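Local structure of 433aa long hypothetical phosphoribosylglycinamide formyl transferase (Pyrococcus horikoshii, 2DWC) at residues F107-N111 with L270-F276; E213-R217 with A263-D268; I275-E279 with E291-H297. The protein is a PurT-like protein of the ATP-grasp family that binds adenosine-5'-diphosphate. All blocks are in the same frame, centred on the assembly; numbering follows the deposited sequence.

Contact 1 of 3, residues F107-N111 with L270-F276; sequences FVVPN and LGGLGIF
Asn111 reaches across to the end of helix 253-270 and gives one N-H of its side-chain amide to a backbone carbonyl there. The bond from Asn111 ND2 to Leu270 O is 3.0 Å long and straight, with an N-H...O angle of 179°. The acceptor lies in the plane of the Asn111 amide. A water donates to both Asn111 OD1 and Leu270 O.

Beside this polar end, Pro110 enters the loop of 270-276. Its CB is 3.7 Å from Phe276 CZ. Two bent CA-H...O contacts bring the backbones together: Gly272 CA to Pro110 O, and Pro110 CA to Leu273 O, both 3.2 Å. Leu273 O has no conventional partner in the model. The peptide bond before Pro110 is cis. Gly272 takes positive phi where the chain passes Pro110. Farther out, Phe107 CZ meets Leu273 CD1 at 4.1 Å.

Asn111 CG sits between the backbone N and the carbonyl carbon (chi1 45°), and the amide is used twice: OD1 takes Ala114 N, N-capping helix 112-118, while ND2 serves the other helix end. The contact thus joins the preATP-grasp part to the ATP-grasp part. Helix 313-322 packs on Val109 and Ile275, and strand 209-219 adjoins strand 274-283.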
loop_
_atom_site.group_PDB
_atom_site.type_symbol
_atom_site.label_atom_id
_atom_site.label_comp_id
_atom_site.label_asym_id
_atom_site.label_seq_id
_atom_site.Cartn_x
_atom_site.Cartn_y
_atom_site.Cartn_z
ATOM N N PHE B 107 25.993 2.878 1.953
ATOM C CA PHE B 107 25.275 3.971 1.332
ATOM C C PHE B 107 24.261 4.663 2.267
ATOM O O PHE B 107 23.198 4.119 2.569
ATOM C CB PHE B 107 24.576 3.453 0.052
ATOM C CG PHE B 107 23.819 4.513 -0.696
ATOM C CD1 PHE B 107 24.396 5.782 -0.903
ATOM C CD2 PHE B 107 22.542 4.260 -1.188
ATOM C CE1 PHE B 107 23.704 6.796 -1.598
ATOM C CE2 PHE B 107 21.833 5.292 -1.906
ATOM C CZ PHE B 107 22.440 6.552 -2.094
ATOM N N VAL B 108 24.634 5.851 2.723
ATOM C CA VAL B 108 23.791 6.691 3.579
ATOM C C VAL B 108 23.017 7.654 2.678
ATOM O O VAL B 108 23.602 8.343 1.813
ATOM C CB VAL B 108 24.671 7.465 4.562
ATOM C CG1 VAL B 108 23.836 8.408 5.423
ATOM C CG2 VAL B 108 25.427 6.456 5.453
ATOM N N VAL B 109 21.704 7.711 2.892
ATOM C CA VAL B 109 20.784 8.495 2.057
ATOM C C VAL B 109 20.451 9.868 2.611
ATOM O O VAL B 109 20.152 10.006 3.804
ATOM C CB VAL B 109 19.439 7.730 1.956
ATOM C CG1 VAL B 109 18.326 8.608 1.337
ATOM C CG2 VAL B 109 19.668 6.430 1.157
ATOM N N PRO B 110 20.531 10.917 1.774
ATOM C CA PRO B 110 20.926 10.956 0.346
ATOM C C PRO B 110 22.457 10.896 0.305
ATOM O O PRO B 110 23.055 10.393 -0.668
ATOM C CB PRO B 110 20.321 12.278 -0.141
ATOM C CG PRO B 110 20.403 13.150 1.082
ATOM C CD PRO B 110 19.998 12.215 2.224
ATOM N N ASN B 111 23.050 11.434 1.375
ATOM C CA ASN B 111 24.492 11.336 1.730
ATOM C C ASN B 111 24.510 11.823 3.185
ATOM O O ASN B 111 23.541 12.442 3.669
ATOM C CB ASN B 111 25.483 12.173 0.833
ATOM C CG ASN B 111 25.002 13.565 0.568
ATOM O OD1 ASN B 111 24.704 14.324 1.483
ATOM N ND2 ASN B 111 24.923 13.920 -0.725
ATOM N N LEU B 270 22.725 19.773 -2.574
ATOM C CA LEU B 270 22.774 18.722 -1.550
ATOM C C LEU B 270 23.264 17.395 -2.132
ATOM O O LEU B 270 24.007 16.675 -1.467
ATOM C CB LEU B 270 21.400 18.581 -0.843
ATOM C CG LEU B 270 20.975 19.842 -0.072
ATOM C CD1 LEU B 270 19.572 19.633 0.492
ATOM C CD2 LEU B 270 21.990 20.144 1.079
ATOM N N GLY B 271 22.843 17.087 -3.363
ATOM C CA GLY B 271 23.295 15.886 -4.052
ATOM C C GLY B 271 22.722 14.574 -3.518
ATOM O O GLY B 271 21.705 14.600 -2.824
ATOM N N GLY B 272 23.379 13.459 -3.859
ATOM C CA GLY B 272 22.941 12.143 -3.400
ATOM C C GLY B 272 21.778 11.583 -4.193
ATOM O O GLY B 272 21.508 11.993 -5.330
ATOM N N LEU B 273 21.074 10.612 -3.605
ATOM C CA LEU B 273 19.864 10.054 -4.246
ATOM C C LEU B 273 18.772 10.045 -3.181
ATOM O O LEU B 273 19.066 9.843 -2.016
ATOM C CB LEU B 273 20.029 8.591 -4.694
ATOM C CG LEU B 273 21.129 8.275 -5.711
ATOM C CD1 LEU B 273 21.157 6.745 -5.932
ATOM C CD2 LEU B 273 20.824 9.038 -7.032
ATOM N N GLY B 274 17.528 10.273 -3.585
ATOM C CA GLY B 274 16.434 10.256 -2.622
ATOM C C GLY B 274 15.467 11.412 -2.795
ATOM O O GLY B 274 15.690 12.324 -3.605
ATOM N N ILE B 275 14.365 11.359 -2.071
ATOM C CA ILE B 275 13.414 12.465 -2.142
ATOM C C ILE B 275 13.771 13.509 -1.069
ATOM O O ILE B 275 14.307 13.172 -0.001
ATOM C CB ILE B 275 11.988 11.922 -2.014
ATOM C CG1 ILE B 275 11.032 12.879 -2.747
ATOM C CG2 ILE B 275 11.631 11.740 -0.595
ATOM C CD1 ILE B 275 9.820 12.187 -3.165
ATOM N N PHE B 276 13.452 14.775 -1.356
ATOM C CA PHE B 276 13.737 15.883 -0.463
ATOM C C PHE B 276 12.433 16.640 -0.246
ATOM O O PHE B 276 11.636 16.754 -1.167
ATOM C CB PHE B 276 14.733 16.869 -1.138
ATOM C CG PHE B 276 16.130 16.329 -1.298
ATOM C CD1 PHE B 276 16.428 15.406 -2.294
ATOM C CD2 PHE B 276 17.150 16.738 -0.443
ATOM C CE1 PHE B 276 17.734 14.887 -2.436
ATOM C CE2 PHE B 276 18.474 16.227 -0.582
ATOM C CZ PHE B 276 18.747 15.303 -1.579
HETATM O O HOH W 1 24.891 17.230 0.998
#

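Contact 2 of 3, residues E213-R217 with A263-D268; sequences ELAVR and AKRITD
The backbones of Ala215 and Ala263 come nearest, with 6.8 Å between their CA atoms, and no direct hydrogen bond joins strand 209-219 to helix 253-270 here. Small side chains allow this approach. Ala215 CB lies 4.0 Å from Thr267 CG2 and somewhat farther from Ala263 CB. Ala263 CB is also touched by the aliphatic part of Glu213, whose CG comes to 3.7 Å. The Glu213 chain leaves with CG anti to the backbone N (chi1 179°) and bends at chi2, with CB and CG against Ala263 CB.

Arg217 makes the polar half. Arg217 and Thr267 run antiparallel past one another, with Arg217 CD 3.5 Å from Thr267 O. The Arg217 chain bends at chi3 (55°), and NH1 ends near Asp268. The direct ion pair is long, 3.9 Å from Arg217 NH1 to Asp268 OD2. The carboxylate oxygen lies at the guanidinium edge, near its plane, and the two planes stand 86° apart. Two waters fill in between: each accepts from Arg217 NH1 and donates to Asp268 OD2. One of them also meets Thr267 OG1. Asp268 is shared with Lys264, whose NZ is 2.7 Å from Asp268 OD1 on the syn side. Arg217 NH1 and Lys264 NZ are 6.3 Å apart. The carboxylate between them probably offsets both positive charges.

Arg217 NE also donates to Gly272 O, just after the helix, which probably helps hold the guanidinium. The helix packs against the sheet. Phe229, Pro230 and Pro232 of strand 225-238 touch Glu213. In strand 274-283, Met280 meets Ala263 and Phe276 meets Thr267.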
loop_
_atom_site.group_PDB
_atom_site.type_symbol
_atom_site.label_atom_id
_atom_site.label_comp_id
_atom_site.label_asym_id
_atom_site.label_seq_id
_atom_site.Cartn_x
_atom_site.Cartn_y
_atom_site.Cartn_z
ATOM N N GLU B 213 7.998 20.986 -1.869
ATOM C CA GLU B 213 8.253 20.414 -3.176
ATOM C C GLU B 213 9.053 19.125 -2.937
ATOM O O GLU B 213 10.196 19.164 -2.421
ATOM C CB GLU B 213 9.059 21.370 -4.069
ATOM C CG GLU B 213 9.371 20.775 -5.438
ATOM C CD GLU B 213 8.133 20.261 -6.175
ATOM O OE1 GLU B 213 7.081 20.922 -6.073
ATOM O OE2 GLU B 213 8.210 19.210 -6.876
ATOM N N LEU B 214 8.459 17.989 -3.330
ATOM C CA LEU B 214 9.079 16.675 -3.096
ATOM C C LEU B 214 9.999 16.242 -4.207
ATOM O O LEU B 214 9.799 15.193 -4.829
ATOM C CB LEU B 214 7.951 15.653 -2.883
ATOM C CG LEU B 214 7.108 15.954 -1.634
ATOM C CD1 LEU B 214 5.785 15.138 -1.699
ATOM C CD2 LEU B 214 7.924 15.628 -0.353
ATOM N N ALA B 215 11.028 17.059 -4.479
ATOM C CA ALA B 215 11.987 16.744 -5.555
ATOM C C ALA B 215 12.717 15.416 -5.271
ATOM O O ALA B 215 13.146 15.158 -4.145
ATOM C CB ALA B 215 13.017 17.869 -5.668
ATOM N N VAL B 216 12.817 14.559 -6.270
ATOM C CA VAL B 216 13.538 13.296 -6.063
ATOM C C VAL B 216 14.685 13.136 -7.039
ATOM O O VAL B 216 14.504 13.259 -8.259
ATOM C CB VAL B 216 12.547 12.057 -6.136
ATOM C CG1 VAL B 216 11.793 11.991 -7.481
ATOM C CG2 VAL B 216 13.317 10.736 -5.948
ATOM N N ARG B 217 15.886 12.879 -6.487
ATOM C CA ARG B 217 17.096 12.642 -7.277
ATOM C C ARG B 217 17.204 11.144 -7.485
ATOM O O ARG B 217 17.171 10.382 -6.537
ATOM C CB ARG B 217 18.327 13.154 -6.527
ATOM C CG ARG B 217 18.467 14.715 -6.637
ATOM C CD ARG B 217 19.602 15.294 -5.798
ATOM N NE ARG B 217 20.850 14.622 -6.153
ATOM C CZ ARG B 217 21.661 15.011 -7.130
ATOM N NH1 ARG B 217 21.366 16.089 -7.863
ATOM N NH2 ARG B 217 22.769 14.339 -7.356
ATOM N N ALA B 263 13.763 24.544 -6.003
ATOM C CA ALA B 263 14.033 23.177 -5.496
ATOM C C ALA B 263 15.229 22.565 -6.239
ATOM O O ALA B 263 16.117 21.964 -5.628
ATOM C CB ALA B 263 12.732 22.258 -5.681
ATOM N N LYS B 264 15.291 22.714 -7.561
ATOM C CA LYS B 264 16.399 22.134 -8.319
ATOM C C LYS B 264 17.761 22.677 -7.889
ATOM O O LYS B 264 18.739 21.917 -7.769
ATOM C CB LYS B 264 16.189 22.374 -9.826
ATOM C CG LYS B 264 17.313 21.844 -10.745
ATOM C CD LYS B 264 17.362 20.344 -10.795
ATOM C CE LYS B 264 18.061 19.832 -12.077
ATOM N NZ LYS B 264 19.494 20.257 -12.189
ATOM N N ARG B 265 17.826 23.986 -7.663
ATOM C CA ARG B 265 19.092 24.611 -7.248
ATOM C C ARG B 265 19.517 24.055 -5.886
ATOM O O ARG B 265 20.695 23.816 -5.657
ATOM C CB ARG B 265 18.930 26.128 -7.162
ATOM C CG ARG B 265 19.085 26.842 -8.512
ATOM C CD ARG B 265 18.910 28.338 -8.308
ATOM N NE ARG B 265 19.312 29.134 -9.456
ATOM C CZ ARG B 265 20.550 29.184 -9.934
ATOM N NH1 ARG B 265 21.523 28.469 -9.367
ATOM N NH2 ARG B 265 20.815 29.973 -10.968
ATOM N N ILE B 266 18.545 23.806 -5.017
ATOM C CA ILE B 266 18.859 23.285 -3.687
ATOM C C ILE B 266 19.282 21.819 -3.744
ATOM O O ILE B 266 20.295 21.439 -3.165
ATOM C CB ILE B 266 17.672 23.438 -2.744
ATOM C CG1 ILE B 266 17.512 24.929 -2.387
ATOM C CG2 ILE B 266 17.896 22.595 -1.449
ATOM C CD1 ILE B 266 16.135 25.283 -1.782
ATOM N N THR B 267 18.504 20.994 -4.429
ATOM C CA THR B 267 18.886 19.580 -4.473
ATOM C C THR B 267 20.164 19.331 -5.272
ATOM O O THR B 267 20.908 18.401 -4.965
ATOM C CB THR B 267 17.710 18.687 -4.963
ATOM O OG1 THR B 267 17.353 19.039 -6.298
ATOM C CG2 THR B 267 16.489 18.874 -4.029
ATOM N N ASP B 268 20.446 20.141 -6.299
ATOM C CA ASP B 268 21.713 19.972 -7.038
ATOM C C ASP B 268 22.882 20.200 -6.054
ATOM O O ASP B 268 23.940 19.559 -6.176
ATOM C CB ASP B 268 21.824 21.016 -8.167
ATOM C CG ASP B 268 21.031 20.641 -9.405
ATOM O OD1 ASP B 268 20.909 21.526 -10.286
ATOM O OD2 ASP B 268 20.520 19.491 -9.520
HETATM O O HOH W 2 19.181 17.797 -7.989
HETATM O O HOH W 3 22.557 17.343 -10.062
#

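Contact 3 of 3, residues I275-E279 with E291-H297; sequences IFGVE and EVSPRPH. With ADP (adenosine-5'-diphosphate), chain H.
Val278 and Val292 stand next to each other on one face of the hairpin, with their CG2 atoms 4.0 Å apart. They form a non-hydrogen-bonded pair of antiparallel strands 277-279 and 291-293, whose directions differ by 166°. Next to them Gly277 and Ser293 form a hydrogen-bonded pair. Gly277 N gives to Ser293 O at 2.7 Å, in the carbonyl plane. The return bond from Ser293 N reaches Gly277 O from above its plane.

On the face of the valines, Phe276 turns its ring edge to Val292 CG2. Its side chain crosses Pro294 at about a right angle, with Phe276 CE2 4.0 Å from Pro294 CB. Pro294 is the centre of an inverse gamma turn that ends the strand. Beyond the turn, Pro296 CG rests on Ile275 CG2 at 3.7 Å.

Glu279 and Glu291 share the other face. They run alongside each other, in contact through CH2 groups, with Glu279 CB 4.0 Å from Glu291 CG. Their carboxylate planes are 83° apart. Glu279 bends at chi2 (-57°) toward His297, while Glu291 stays extended beyond CG and reaches the nucleotide. Glu279 OE2 comes to 3.4 Å from His297 CD2, the two side chains approaching from opposite directions. Thr212 and His235 hydrogen-bond the Glu279 carboxylate.

Glu291 belongs to the adenosine-5'-diphosphate pocket, and its OE2 is 2.7 Å from ADP O3A. Arg121, which also binds the nucleotide, forms a weak, long ion pair with Glu291 OE1. Both groups are anionic, and Arg121 and Lys162, which bind the nucleotide, probably ease so close an approach. The hairpin holds Glu291 at the diphosphate, while the Glu279 carboxylate turns toward His297, with Glu279 OE1 6.0 Å from Glu291 OE2.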
loop_
_atom_site.group_PDB
_atom_site.type_symbol
_atom_site.label_atom_id
_atom_site.label_comp_id
_atom_site.label_asym_id
_atom_site.label_seq_id
_atom_site.Cartn_x
_atom_site.Cartn_y
_atom_site.Cartn_z
ATOM N N ILE B 275 14.365 11.359 -2.071
ATOM C CA ILE B 275 13.414 12.465 -2.142
ATOM C C ILE B 275 13.771 13.509 -1.069
ATOM O O ILE B 275 14.307 13.172 -0.001
ATOM C CB ILE B 275 11.988 11.922 -2.014
ATOM C CG1 ILE B 275 11.032 12.879 -2.747
ATOM C CG2 ILE B 275 11.631 11.740 -0.595
ATOM C CD1 ILE B 275 9.820 12.187 -3.165
ATOM N N PHE B 276 13.452 14.775 -1.356
ATOM C CA PHE B 276 13.737 15.883 -0.463
ATOM C C PHE B 276 12.433 16.640 -0.246
ATOM O O PHE B 276 11.636 16.754 -1.167
ATOM C CB PHE B 276 14.733 16.869 -1.138
ATOM C CG PHE B 276 16.130 16.329 -1.298
ATOM C CD1 PHE B 276 16.428 15.406 -2.294
ATOM C CD2 PHE B 276 17.150 16.738 -0.443
ATOM C CE1 PHE B 276 17.734 14.887 -2.436
ATOM C CE2 PHE B 276 18.474 16.227 -0.582
ATOM C CZ PHE B 276 18.747 15.303 -1.579
ATOM N N GLY B 277 12.210 17.150 0.953
ATOM C CA GLY B 277 11.006 17.935 1.174
ATOM C C GLY B 277 11.507 19.391 1.222
ATOM O O GLY B 277 11.950 19.887 2.264
ATOM N N VAL B 278 11.471 20.077 0.075
ATOM C CA VAL B 278 11.921 21.477 0.073
ATOM C C VAL B 278 10.757 22.387 0.445
ATOM O O VAL B 278 9.756 22.448 -0.270
ATOM C CB VAL B 278 12.463 21.851 -1.327
ATOM C CG1 VAL B 278 13.072 23.260 -1.259
ATOM C CG2 VAL B 278 13.497 20.790 -1.789
ATOM N N GLU B 279 10.912 23.135 1.540
ATOM C CA GLU B 279 9.861 23.989 2.067
ATOM C C GLU B 279 9.996 25.396 1.506
ATOM O O GLU B 279 11.077 25.947 1.547
ATOM C CB GLU B 279 9.969 24.041 3.587
ATOM C CG GLU B 279 9.609 22.720 4.300
ATOM C CD GLU B 279 8.207 22.267 3.945
ATOM O OE1 GLU B 279 7.291 23.127 3.913
ATOM O OE2 GLU B 279 8.023 21.052 3.699
ATOM N N GLU B 291 13.323 26.064 4.167
ATOM C CA GLU B 291 14.292 25.093 4.670
ATOM C C GLU B 291 14.096 23.803 3.865
ATOM O O GLU B 291 13.358 23.793 2.905
ATOM C CB GLU B 291 14.051 24.857 6.158
ATOM C CG GLU B 291 12.708 24.218 6.464
ATOM C CD GLU B 291 12.432 24.151 7.954
ATOM O OE1 GLU B 291 13.404 24.195 8.734
ATOM O OE2 GLU B 291 11.251 24.036 8.343
ATOM N N VAL B 292 14.774 22.725 4.227
ATOM C CA VAL B 292 14.598 21.496 3.452
ATOM C C VAL B 292 14.858 20.267 4.323
ATOM O O VAL B 292 15.731 20.287 5.196
ATOM C CB VAL B 292 15.545 21.506 2.206
ATOM C CG1 VAL B 292 16.902 21.940 2.614
ATOM C CG2 VAL B 292 15.637 20.108 1.557
ATOM N N SER B 293 14.066 19.225 4.119
ATOM C CA SER B 293 14.298 17.978 4.859
ATOM C C SER B 293 14.841 17.020 3.806
ATOM O O SER B 293 14.223 16.816 2.765
ATOM C CB SER B 293 13.000 17.431 5.447
ATOM O OG SER B 293 13.339 16.426 6.373
ATOM N N PRO B 294 16.029 16.422 4.047
ATOM C CA PRO B 294 16.611 15.509 3.063
ATOM C C PRO B 294 16.066 14.079 3.153
ATOM O O PRO B 294 16.837 13.118 3.185
ATOM C CB PRO B 294 18.104 15.605 3.375
ATOM C CG PRO B 294 18.091 15.662 4.874
ATOM C CD PRO B 294 16.940 16.597 5.198
ATOM N N ARG B 295 14.741 13.976 3.132
ATOM C CA ARG B 295 14.060 12.682 3.251
ATOM C C ARG B 295 12.588 12.944 3.129
ATOM O O ARG B 295 12.157 14.101 3.130
ATOM C CB ARG B 295 14.360 12.103 4.659
ATOM C CG ARG B 295 14.032 13.023 5.859
ATOM C CD ARG B 295 14.566 12.347 7.174
ATOM N NE ARG B 295 15.317 13.306 7.956
ATOM C CZ ARG B 295 16.647 13.443 8.007
ATOM N NH1 ARG B 295 17.543 12.667 7.330
ATOM N NH2 ARG B 295 17.091 14.449 8.731
ATOM N N PRO B 296 11.781 11.875 3.048
ATOM C CA PRO B 296 10.322 11.981 2.953
ATOM C C PRO B 296 9.877 12.854 4.152
ATOM O O PRO B 296 10.480 12.814 5.236
ATOM C CB PRO B 296 9.859 10.533 3.125
ATOM C CG PRO B 296 10.943 9.736 2.431
ATOM C CD PRO B 296 12.246 10.475 2.830
ATOM N N HIS B 297 8.824 13.632 3.957
ATOM C CA HIS B 297 8.359 14.571 4.950
ATOM C C HIS B 297 6.875 14.299 5.239
ATOM O O HIS B 297 6.134 13.860 4.336
ATOM C CB HIS B 297 8.529 15.980 4.351
ATOM C CG HIS B 297 8.332 17.086 5.332
ATOM N ND1 HIS B 297 9.139 17.247 6.440
ATOM C CD2 HIS B 297 7.439 18.104 5.362
ATOM C CE1 HIS B 297 8.750 18.317 7.111
ATOM N NE2 HIS B 297 7.721 18.854 6.480
HETATM P PB ADP H . 10.525 24.201 11.915
HETATM O O1B ADP H . 11.005 22.967 11.253
HETATM O O2B ADP H . 8.977 24.424 12.302
HETATM O O3B ADP H . 11.515 25.158 12.748
HETATM P PA ADP H . 10.450 26.771 10.795
HETATM O O1A ADP H . 10.740 27.206 12.180
HETATM O O2A ADP H . 11.555 27.327 9.767
HETATM O O3A ADP H . 10.463 25.170 10.632
HETATM O "O5'" ADP H . 9.017 27.290 10.288
HETATM C "C5'" ADP H . 7.827 26.935 10.997
HETATM C "C4'" ADP H . 6.690 27.846 10.537
HETATM O "O4'" ADP H . 6.816 29.179 11.058
HETATM C "C3'" ADP H . 6.761 28.011 9.020
HETATM O "O3'" ADP H . 6.157 26.874 8.398
HETATM C "C2'" ADP H . 5.840 29.222 8.900
HETATM O "O2'" ADP H . 4.498 28.828 9.201
HETATM C "C1'" ADP H . 6.386 30.093 10.032
HETATM N N9 ADP H . 7.577 30.855 9.590
HETATM C C8 ADP H . 8.848 30.504 9.757
HETATM N N7 ADP H . 9.642 31.449 9.251
HETATM C C5 ADP H . 8.869 32.409 8.765
HETATM C C6 ADP H . 9.111 33.620 8.118
HETATM N N6 ADP H . 10.356 34.041 7.924
HETATM N N1 ADP H . 8.067 34.363 7.727
HETATM C C2 ADP H . 6.824 33.974 7.948
HETATM N N3 ADP H . 6.558 32.832 8.562
HETATM C C4 ADP H . 7.548 32.035 8.978
HETATM O O HOH W 4 16.794 12.111 0.418
#

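Contacts 1 and 3 both use strand 274-283, and contact 2 lies beside it through its neighbour 209-219. Contacts 1 and 3 share Ile275 and Phe276, and their centres are about 11 Å apart. Contact 2 lies about 11 Å from contact 1 and about 9 Å from contact 3, between centres. Along the chain, contact 2 is nested inside the loop closed by contact 1, and contact 3 opens after contact 2 closes. Strands 209-219, 274-283 and 286-293 are successive neighbours in one mixed sheet. Helix 253-270 packs on it in contact 2 and leads into strand 274-283 through contact 1. Thus the preATP-grasp part is joined to the same sheet that carries Glu291 to the nucleotide.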